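Long-range contacts in beta-L-arabinobiosidase (Bacteroides thetaiotaomicron, PDB 5MQR), which is a gut bacterial glycoside hydrolase of plant pectin breakdown, probably acting on L-arabinofuranosyl linkages, and carries a sialidase-like region whose activity is less certain: residues L859-L864 against F894-T899; T867-F872 against S880-E885; L922-R927 against C940-A945. One frame throughout, in Å; residues are numbered along the deposited sequence.

Contact 1 (L859-L864 against F894-T899); sequences LVENDL and FNLPDT
V860 and E861, late in helix 843-864, pack against L896 and D898 in a helix-to-loop contact of the glycoside hydrolase domain; the loop runs between helices 890-893 and 901-904. A Schellman motif prepares the loop side: N895, with positive phi, is its C-prime residue, and the bonds from L896 N to P891 O and from N895 N to W892 O close off the preceding helix, after which the chain turns L896 toward helix 843-864. Its isobutyl group swings away from its own amide nitrogen (chi1 -173°), carrying the two methyls forward in a fork. L896 CD1 rests on V860 CG2 at 4.0 Å, while L896 CD2 lies 4.2 Å from the aliphatic E861 CG. The polar half of the contact belongs to the extended E861 side chain. E861 OE2 receives the backbone N-H of D898 at 3.0 Å, a nearly straight bond (163°) that arrives close to the C-O axis of the carboxylate. E861 OE2 also lies 3.1 Å from D898 OD2, although both are acceptors, and the carboxylate planes are turned 57° apart. Such proximity would be costly for two full negative charges. K857, salt-bridged to the other oxygen of D898, probably offsets part of the cost, and a raised pKa for one of the acids is conceivable. Around this pairing, Y903 of helix 901-904 touches E861 and P897, while helix 820-839 reaches V860 through N823 and L896 through Y827.

Contact 2 (T867-F872 against S880-E885); sequences TRHQFF and SANVRE
H869 and R884 stack flat on each other beside a short beta hairpin of the glycoside hydrolase domain. The hairpin pairs strands 865-866 and 871-872 and contains a G1 beta bulge, in which Q870 and F871 both face N866; the loop 880-885 folds back along it. The R884 guanidinium lies over one face of the H869 imidazole with centres 4.2 Å apart and planes at 21°, and its NH1 sits above the middle of the ring. R884 CB lies over one face of F871, 3.9 Å from the ring centroid, in a CH-pi contact, and the extended chain from CG to NE carries the guanidinium on to H869. The phenyl edge is used as well, since E885 O approaches F871 CE2 in the ring plane at 3.2 Å, and Y889 meets this ring edge-to-face.

Hydrogen bonds tie the arginine to H869 directly and to the bulge residue Q870 through water. R884 NH2 donates to H869 O at 2.9 Å, in the carbonyl plane and on a lone pair, though the bond is bent and the acceptor is tilted 24° out of the guanidinium plane. R884 NE reaches water 1, which in turn bonds Q870 O; water 2 similarly joins E885 N to F872 O. E926 is the second partner of the guanidinium, at NH1, while H869 turns its ND1 to E873, a bond that probably helps to set the orientation of the ring. Toward the more exposed side, N882 OD1 has a hydrogen bond from N866 ND2, and R868 NH2 stands 2.6 Å from N882 OD1, with its guanidinium plane 85° from the amide plane.

Contact 3 (L922-R927 against C940-A945); sequences LTTAER and CEWDGA
T924 places its hydroxyl in the angle between its own backbone nitrogen and carbonyl carbon (chi1 37°), and this rotation presents OG1 to the backbone of G944 and A945. T924 OG1 donates to A945 O at 2.7 Å, in the carbonyl plane and on a lone pair. T924 OG1 also accepts a weak bond from G944 N at 3.0 Å, so one buried hydroxyl both gives and receives. The amide of the same residue joins in: T924 N bonds G944 O at 3.1 Å, with a second, weak link to A945 O. T923 carries its hydroxyl in a similar rotation, which turns OG1 onto A925 O within its own loop, while T923 CB is pressed to 3.1 Å from G944 O.

Both segments belong to the long connection between strand 921-922 and helix 948-964 of the glycoside hydrolase domain, and the contact ties two parts of that connection together by side chain-to-backbone and backbone bonds. G944 has phi 148° and psi -35°, backbone angles permitted by its lack of a side chain; glycine lets the chain make this turn and come close to A925, the G944 CA and A925 CA atoms being 4.4 Å apart.

Beside these bonds the A925 methyl rests on the peptide carbonyl carbon of D943 (A925 CB to D943 C 3.9 Å), while the D943 carboxylate is salt-bridged to R935. T924 CG2 touches W942 CE3 at 3.8 Å, approaching the indole obliquely, and W942 stacks on W947 and packs against A950 of helix 948-964.

The three contacts form a chain of neighbours within one glycoside hydrolase domain, with contact 2 in the middle. Along the sequence contact 2 is nested inside the loop closed by contact 1, and contact 3 follows both. Contacts 1 and 2 have centres 13 Å apart, and F872 of segment 867-872 packs its ring against contact 1: F872 CE1 lies 3.7 Å from V860 O and F872 CE2 3.9 Å from P897 CG. Contacts 2 and 3 are joined by a salt bridge of 2.9 Å between R884 NH1 and E926 OE1. Contacts 1 and 3 remain about 12 Å apart at their nearest atoms. A bound ethanediol, probably from the crystallisation liquor, lies about 3 Å from the R884 side chain, and a HEPES molecule about 8 Å from that of W942.

Contact 1 (L859-L864 against F894-T899)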
loop_
_atom_site.group_PDB
_atom_site.type_symbol
_atom_site.label_atom_id
_atom_site.label_comp_id
_atom_site.label_asym_id
_atom_site.label_seq_id
_atom_site.Cartn_x
_atom_site.Cartn_y
_atom_site.Cartn_z
ATOM N N LEU A 859 -4.583 29.274 39.688
ATOM C CA LEU A 859 -4.115 30.660 39.594
ATOM C C LEU A 859 -4.234 31.205 38.176
ATOM O O LEU A 859 -4.667 32.328 38.005
ATOM C CB LEU A 859 -2.684 30.816 40.092
ATOM C CG LEU A 859 -2.504 30.685 41.605
ATOM C CD1 LEU A 859 -1.027 30.571 41.939
ATOM C CD2 LEU A 859 -3.109 31.867 42.345
ATOM N N VAL A 860 -3.900 30.417 37.159
ATOM C CA VAL A 860 -4.035 30.912 35.796
ATOM C C VAL A 860 -5.504 31.176 35.471
ATOM O O VAL A 860 -5.835 32.216 34.900
ATOM C CB VAL A 860 -3.387 29.975 34.749
ATOM C CG1 VAL A 860 -3.735 30.411 33.326
ATOM C CG2 VAL A 860 -1.883 29.984 34.921
ATOM N N GLU A 861 -6.370 30.235 35.828
ATOM C CA GLU A 861 -7.793 30.323 35.475
ATOM C C GLU A 861 -8.506 31.463 36.185
ATOM O O GLU A 861 -9.338 32.152 35.577
ATOM C CB GLU A 861 -8.510 29.013 35.768
ATOM C CG GLU A 861 -8.162 27.911 34.782
ATOM C CD GLU A 861 -9.008 26.667 34.983
ATOM O OE1 GLU A 861 -9.375 26.368 36.131
ATOM O OE2 GLU A 861 -9.308 25.991 33.983
ATOM N N ASN A 862 -8.182 31.647 37.462
ATOM C CA ASN A 862 -8.793 32.699 38.267
ATOM C C ASN A 862 -8.174 34.069 38.032
ATOM O O ASN A 862 -8.894 35.053 37.973
ATOM C CB ASN A 862 -8.744 32.343 39.765
ATOM C CG ASN A 862 -9.635 31.146 40.123
ATOM O OD1 ASN A 862 -10.611 30.818 39.428
ATOM N ND2 ASN A 862 -9.294 30.482 41.214
ATOM N N ASP A 863 -6.852 34.137 37.897
ATOM C CA ASP A 863 -6.144 35.413 37.881
ATOM C C ASP A 863 -5.752 35.910 36.495
ATOM O O ASP A 863 -5.649 37.115 36.311
ATOM C CB ASP A 863 -4.880 35.345 38.740
ATOM C CG ASP A 863 -5.164 35.138 40.212
ATOM O OD1 ASP A 863 -6.318 34.914 40.614
ATOM O OD2 ASP A 863 -4.218 35.229 40.997
ATOM N N LEU A 864 -5.481 35.020 35.530
ATOM C CA LEU A 864 -5.031 35.459 34.193
ATOM C C LEU A 864 -6.131 35.516 33.145
ATOM O O LEU A 864 -5.979 36.189 32.125
ATOM C CB LEU A 864 -3.849 34.626 33.710
ATOM C CG LEU A 864 -2.633 34.654 34.643
ATOM C CD1 LEU A 864 -1.483 33.911 33.978
ATOM C CD2 LEU A 864 -2.203 36.063 35.023
ATOM N N PHE A 894 -0.345 23.055 27.129
ATOM C CA PHE A 894 -0.196 22.067 28.191
ATOM C C PHE A 894 -1.526 21.536 28.676
ATOM O O PHE A 894 -1.605 20.966 29.759
ATOM C CB PHE A 894 0.598 22.680 29.352
ATOM C CG PHE A 894 1.873 23.310 28.928
ATOM C CD1 PHE A 894 3.028 22.560 28.806
ATOM C CD2 PHE A 894 1.920 24.645 28.616
ATOM C CE1 PHE A 894 4.220 23.145 28.377
ATOM C CE2 PHE A 894 3.102 25.238 28.195
ATOM C CZ PHE A 894 4.259 24.491 28.079
ATOM N N ASN A 895 -2.566 21.698 27.869
ATOM C CA ASN A 895 -3.933 21.303 28.250
ATOM C C ASN A 895 -4.334 21.806 29.654
ATOM O O ASN A 895 -4.975 21.095 30.420
ATOM C CB ASN A 895 -4.089 19.773 28.147
ATOM C CG ASN A 895 -3.822 19.258 26.744
ATOM O OD1 ASN A 895 -4.607 19.476 25.837
ATOM N ND2 ASN A 895 -2.713 18.595 26.562
ATOM N N LEU A 896 -3.942 23.039 29.969
ATOM C CA LEU A 896 -4.225 23.615 31.281
ATOM C C LEU A 896 -5.715 23.873 31.517
ATOM O O LEU A 896 -6.242 23.477 32.559
ATOM C CB LEU A 896 -3.390 24.892 31.505
ATOM C CG LEU A 896 -3.408 25.583 32.870
ATOM C CD1 LEU A 896 -2.232 26.544 33.009
ATOM C CD2 LEU A 896 -4.704 26.342 33.094
ATOM N N PRO A 897 -6.396 24.574 30.585
ATOM C CA PRO A 897 -7.773 24.970 30.953
ATOM C C PRO A 897 -8.740 23.796 31.051
ATOM O O PRO A 897 -8.507 22.754 30.453
ATOM C CB PRO A 897 -8.184 25.920 29.818
ATOM C CG PRO A 897 -6.868 26.412 29.263
ATOM C CD PRO A 897 -6.001 25.185 29.300
ATOM N N ASP A 898 -9.780 23.996 31.852
ATOM C CA ASP A 898 -10.963 23.153 31.894
ATOM C C ASP A 898 -11.710 23.111 30.578
ATOM O O ASP A 898 -11.544 23.979 29.713
ATOM C CB ASP A 898 -11.953 23.674 32.962
ATOM C CG ASP A 898 -11.489 23.382 34.356
ATOM O OD1 ASP A 898 -11.024 22.238 34.549
ATOM O OD2 ASP A 898 -11.579 24.269 35.250
ATOM N N THR A 899 -12.589 22.116 30.478
ATOM C CA THR A 899 -13.409 21.912 29.277
ATOM C C THR A 899 -14.652 22.816 29.236
ATOM O O THR A 899 -15.410 22.770 28.271
ATOM C CB THR A 899 -13.857 20.430 29.135
ATOM O OG1 THR A 899 -14.653 20.062 30.260
ATOM C CG2 THR A 899 -12.652 19.487 29.048
#

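Contact 2 (T867-F872 against S880-E885)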
loop_
_atom_site.group_PDB
_atom_site.type_symbol
_atom_site.label_atom_id
_atom_site.label_comp_id
_atom_site.label_asym_id
_atom_site.label_seq_id
_atom_site.Cartn_x
_atom_site.Cartn_y
_atom_site.Cartn_z
ATOM N N THR A 867 -11.923 38.643 32.130
ATOM C CA THR A 867 -13.355 38.400 31.893
ATOM C C THR A 867 -14.014 39.440 30.971
ATOM O O THR A 867 -15.058 39.149 30.397
ATOM C CB THR A 867 -14.162 38.318 33.217
ATOM O OG1 THR A 867 -13.833 39.437 34.029
ATOM C CG2 THR A 867 -13.844 37.030 33.989
ATOM N N ARG A 868 -13.431 40.635 30.839
ATOM C CA ARG A 868 -13.930 41.635 29.873
ATOM C C ARG A 868 -13.644 41.154 28.443
ATOM O O ARG A 868 -14.547 41.105 27.612
ATOM C CB ARG A 868 -13.352 43.051 30.132
ATOM C CG ARG A 868 -14.030 43.761 31.321
ATOM C CD ARG A 868 -13.353 45.034 31.896
ATOM N NE ARG A 868 -11.871 45.107 31.853
ATOM C CZ ARG A 868 -10.999 44.307 32.503
ATOM N NH1 ARG A 868 -11.406 43.276 33.253
ATOM N NH2 ARG A 868 -9.683 44.520 32.383
ATOM N N HIS A 869 -12.400 40.753 28.194
ATOM C CA HIS A 869 -11.973 40.256 26.876
ATOM C C HIS A 869 -12.299 38.793 26.567
ATOM O O HIS A 869 -12.332 38.405 25.395
ATOM C CB HIS A 869 -10.457 40.450 26.707
ATOM C CG HIS A 869 -10.053 41.867 26.493
ATOM N ND1 HIS A 869 -8.733 42.258 26.427
ATOM C CD2 HIS A 869 -10.790 42.990 26.325
ATOM C CE1 HIS A 869 -8.675 43.558 26.207
ATOM N NE2 HIS A 869 -9.910 44.027 26.158
ATOM N N GLN A 870 -12.493 37.977 27.600
ATOM C CA GLN A 870 -12.612 36.526 27.436
ATOM C C GLN A 870 -11.370 35.972 26.734
ATOM O O GLN A 870 -11.399 35.538 25.589
ATOM C CB GLN A 870 -13.925 36.153 26.734
ATOM C CG GLN A 870 -15.149 36.709 27.439
ATOM C CD GLN A 870 -16.428 36.300 26.760
ATOM O OE1 GLN A 870 -16.817 35.129 26.766
ATOM N NE2 GLN A 870 -17.094 37.263 26.162
ATOM N N PHE A 871 -10.268 36.019 27.463
ATOM C CA PHE A 871 -8.955 35.712 26.924
ATOM C C PHE A 871 -7.925 35.716 28.064
ATOM O O PHE A 871 -8.006 36.549 28.987
ATOM C CB PHE A 871 -8.564 36.762 25.872
ATOM C CG PHE A 871 -7.620 36.254 24.847
ATOM C CD1 PHE A 871 -8.085 35.505 23.769
ATOM C CD2 PHE A 871 -6.264 36.480 24.970
ATOM C CE1 PHE A 871 -7.204 35.004 22.821
ATOM C CE2 PHE A 871 -5.379 35.985 24.024
ATOM C CZ PHE A 871 -5.851 35.246 22.949
ATOM N N PHE A 872 -6.985 34.776 28.015
ATOM C CA PHE A 872 -5.907 34.714 28.990
ATOM C C PHE A 872 -4.892 35.771 28.656
ATOM O O PHE A 872 -4.421 35.838 27.529
ATOM C CB PHE A 872 -5.210 33.355 28.994
ATOM C CG PHE A 872 -6.035 32.261 29.588
ATOM C CD1 PHE A 872 -6.224 32.196 30.953
ATOM C CD2 PHE A 872 -6.613 31.280 28.778
ATOM C CE1 PHE A 872 -6.985 31.185 31.506
ATOM C CE2 PHE A 872 -7.363 30.252 29.333
ATOM C CZ PHE A 872 -7.550 30.209 30.702
ATOM N N SER A 880 -5.114 43.802 34.633
ATOM C CA SER A 880 -4.777 43.111 33.389
ATOM C C SER A 880 -4.055 44.044 32.427
ATOM O O SER A 880 -4.237 45.255 32.478
ATOM C CB SER A 880 -6.027 42.569 32.707
ATOM O OG SER A 880 -5.667 41.706 31.653
ATOM N N ALA A 881 -3.234 43.473 31.559
ATOM C CA ALA A 881 -2.593 44.240 30.507
ATOM C C ALA A 881 -3.595 44.672 29.448
ATOM O O ALA A 881 -3.285 45.577 28.682
ATOM C CB ALA A 881 -1.467 43.456 29.869
ATOM N N ASN A 882 -4.773 44.036 29.416
ATOM C CA ASN A 882 -5.840 44.376 28.477
ATOM C C ASN A 882 -5.343 44.395 27.044
ATOM O O ASN A 882 -5.549 45.375 26.322
ATOM C CB ASN A 882 -6.482 45.719 28.831
ATOM C CG ASN A 882 -7.286 45.654 30.101
ATOM O OD1 ASN A 882 -7.997 44.678 30.363
ATOM N ND2 ASN A 882 -7.201 46.703 30.893
ATOM N N VAL A 883 -4.642 43.315 26.676
ATOM C CA VAL A 883 -4.222 43.050 25.315
ATOM C C VAL A 883 -4.252 41.542 25.072
ATOM O O VAL A 883 -3.694 40.756 25.850
ATOM C CB VAL A 883 -2.828 43.658 25.010
ATOM C CG1 VAL A 883 -1.744 43.150 25.952
ATOM C CG2 VAL A 883 -2.452 43.426 23.547
ATOM N N ARG A 884 -4.945 41.140 24.015
ATOM C CA ARG A 884 -4.951 39.756 23.593
ATOM C C ARG A 884 -3.671 39.504 22.797
ATOM O O ARG A 884 -3.426 40.167 21.763
ATOM C CB ARG A 884 -6.165 39.441 22.729
ATOM C CG ARG A 884 -7.517 39.671 23.385
ATOM C CD ARG A 884 -8.600 39.154 22.457
ATOM N NE ARG A 884 -9.957 39.348 22.961
ATOM C CZ ARG A 884 -10.625 40.503 22.975
ATOM N NH1 ARG A 884 -10.072 41.631 22.528
ATOM N NH2 ARG A 884 -11.860 40.528 23.458
ATOM N N GLU A 885 -2.862 38.568 23.284
ATOM C CA GLU A 885 -1.594 38.202 22.632
ATOM C C GLU A 885 -1.581 36.714 22.322
ATOM O O GLU A 885 -2.366 35.956 22.867
ATOM C CB GLU A 885 -0.399 38.575 23.523
ATOM C CG GLU A 885 -0.251 40.072 23.770
ATOM C CD GLU A 885 0.787 40.410 24.830
ATOM O OE1 GLU A 885 0.722 39.876 25.966
ATOM O OE2 GLU A 885 1.684 41.221 24.521
HETATM O O HOH W 1 -11.364 36.848 23.141
HETATM O O HOH W 2 -2.694 37.475 25.924
#

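Contact 3 (L922-R927 against C940-A945)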
loop_
_atom_site.group_PDB
_atom_site.type_symbol
_atom_site.label_atom_id
_atom_site.label_comp_id
_atom_site.label_asym_id
_atom_site.label_seq_id
_atom_site.Cartn_x
_atom_site.Cartn_y
_atom_site.Cartn_z
ATOM N N LEU A 922 -0.349 33.982 11.731
ATOM C CA LEU A 922 -0.832 34.357 13.059
ATOM C C LEU A 922 0.068 35.417 13.660
ATOM O O LEU A 922 1.296 35.241 13.716
ATOM C CB LEU A 922 -0.861 33.142 13.993
ATOM C CG LEU A 922 -1.786 32.015 13.534
ATOM C CD1 LEU A 922 -1.416 30.723 14.220
ATOM C CD2 LEU A 922 -3.246 32.329 13.778
ATOM N N THR A 923 -0.541 36.517 14.090
ATOM C CA THR A 923 0.185 37.624 14.693
ATOM C C THR A 923 0.505 37.259 16.149
ATOM O O THR A 923 -0.062 36.292 16.706
ATOM C CB THR A 923 -0.651 38.900 14.650
ATOM O OG1 THR A 923 -1.948 38.624 15.192
ATOM C CG2 THR A 923 -0.795 39.422 13.228
ATOM N N THR A 924 1.458 37.989 16.729
ATOM C CA THR A 924 1.809 37.842 18.149
ATOM C C THR A 924 0.935 38.685 19.073
ATOM O O THR A 924 1.011 38.522 20.281
ATOM C CB THR A 924 3.274 38.195 18.425
ATOM O OG1 THR A 924 3.678 39.300 17.601
ATOM C CG2 THR A 924 4.160 36.995 18.157
ATOM N N ALA A 925 0.117 39.567 18.503
ATOM C CA ALA A 925 -0.773 40.428 19.263
ATOM C C ALA A 925 -1.971 40.745 18.402
ATOM O O ALA A 925 -1.885 40.763 17.164
ATOM C CB ALA A 925 -0.062 41.717 19.665
ATOM N N GLU A 926 -3.101 40.971 19.042
ATOM C CA GLU A 926 -4.325 41.210 18.294
ATOM C C GLU A 926 -4.181 42.458 17.416
ATOM O O GLU A 926 -3.732 43.503 17.872
ATOM C CB GLU A 926 -5.529 41.313 19.237
ATOM C CG GLU A 926 -5.437 42.444 20.257
ATOM C CD GLU A 926 -6.579 42.470 21.227
ATOM O OE1 GLU A 926 -7.676 41.957 20.910
ATOM O OE2 GLU A 926 -6.363 43.031 22.319
ATOM N N ARG A 927 -4.583 42.343 16.159
ATOM C CA ARG A 927 -4.390 43.424 15.184
ATOM C C ARG A 927 -5.176 44.712 15.505
ATOM O O ARG A 927 -4.748 45.808 15.120
ATOM C CB ARG A 927 -4.702 42.911 13.789
ATOM C CG ARG A 927 -3.712 41.837 13.363
ATOM C CD ARG A 927 -4.077 41.227 12.030
ATOM N NE ARG A 927 -3.775 42.126 10.925
ATOM C CZ ARG A 927 -4.304 42.053 9.700
ATOM N NH1 ARG A 927 -5.197 41.114 9.370
ATOM N NH2 ARG A 927 -3.939 42.941 8.785
ATOM N N CYS A 940 13.709 42.977 16.259
ATOM C CA CYS A 940 13.030 41.873 16.968
ATOM C C CYS A 940 11.983 42.315 17.986
ATOM O O CYS A 940 12.217 42.236 19.191
ATOM C CB CYS A 940 14.057 40.917 17.599
ATOM S SG CYS A 940 15.209 40.225 16.394
ATOM N N GLU A 941 10.823 42.736 17.485
ATOM C CA GLU A 941 9.730 43.233 18.315
ATOM C C GLU A 941 8.578 42.228 18.329
ATOM O O GLU A 941 8.210 41.703 17.280
ATOM C CB GLU A 941 9.218 44.581 17.803
ATOM C CG GLU A 941 10.294 45.609 17.475
ATOM C CD GLU A 941 10.936 45.429 16.089
ATOM O OE1 GLU A 941 10.338 44.744 15.203
ATOM O OE2 GLU A 941 12.055 45.971 15.891
ATOM N N TRP A 942 7.982 42.021 19.508
ATOM C CA TRP A 942 6.929 41.015 19.720
ATOM C C TRP A 942 5.539 41.634 19.917
ATOM O O TRP A 942 4.626 40.992 20.458
ATOM C CB TRP A 942 7.295 40.129 20.910
ATOM C CG TRP A 942 8.361 39.142 20.608
ATOM C CD1 TRP A 942 9.683 39.390 20.419
ATOM C CD2 TRP A 942 8.195 37.718 20.473
ATOM N NE1 TRP A 942 10.352 38.212 20.155
ATOM C CE2 TRP A 942 9.465 37.176 20.183
ATOM C CE3 TRP A 942 7.103 36.855 20.579
ATOM C CZ2 TRP A 942 9.672 35.815 20.017
ATOM C CZ3 TRP A 942 7.307 35.511 20.381
ATOM C CH2 TRP A 942 8.581 35.001 20.115
ATOM N N ASP A 943 5.368 42.847 19.396
ATOM C CA ASP A 943 4.097 43.568 19.499
ATOM C C ASP A 943 3.203 43.402 18.270
ATOM O O ASP A 943 2.405 44.300 17.953
ATOM C CB ASP A 943 4.330 45.060 19.840
ATOM C CG ASP A 943 5.126 45.807 18.790
ATOM O OD1 ASP A 943 5.827 45.170 17.949
ATOM O OD2 ASP A 943 5.035 47.069 18.827
ATOM N N GLY A 944 3.295 42.259 17.589
ATOM C CA GLY A 944 2.355 41.976 16.510
ATOM C C GLY A 944 2.846 41.163 15.335
ATOM O O GLY A 944 2.084 40.383 14.782
ATOM N N ALA A 945 4.105 41.342 14.946
ATOM C CA ALA A 945 4.676 40.627 13.805
ATOM C C ALA A 945 4.564 39.117 13.983
ATOM O O ALA A 945 4.357 38.641 15.102
ATOM C CB ALA A 945 6.142 41.033 13.622
#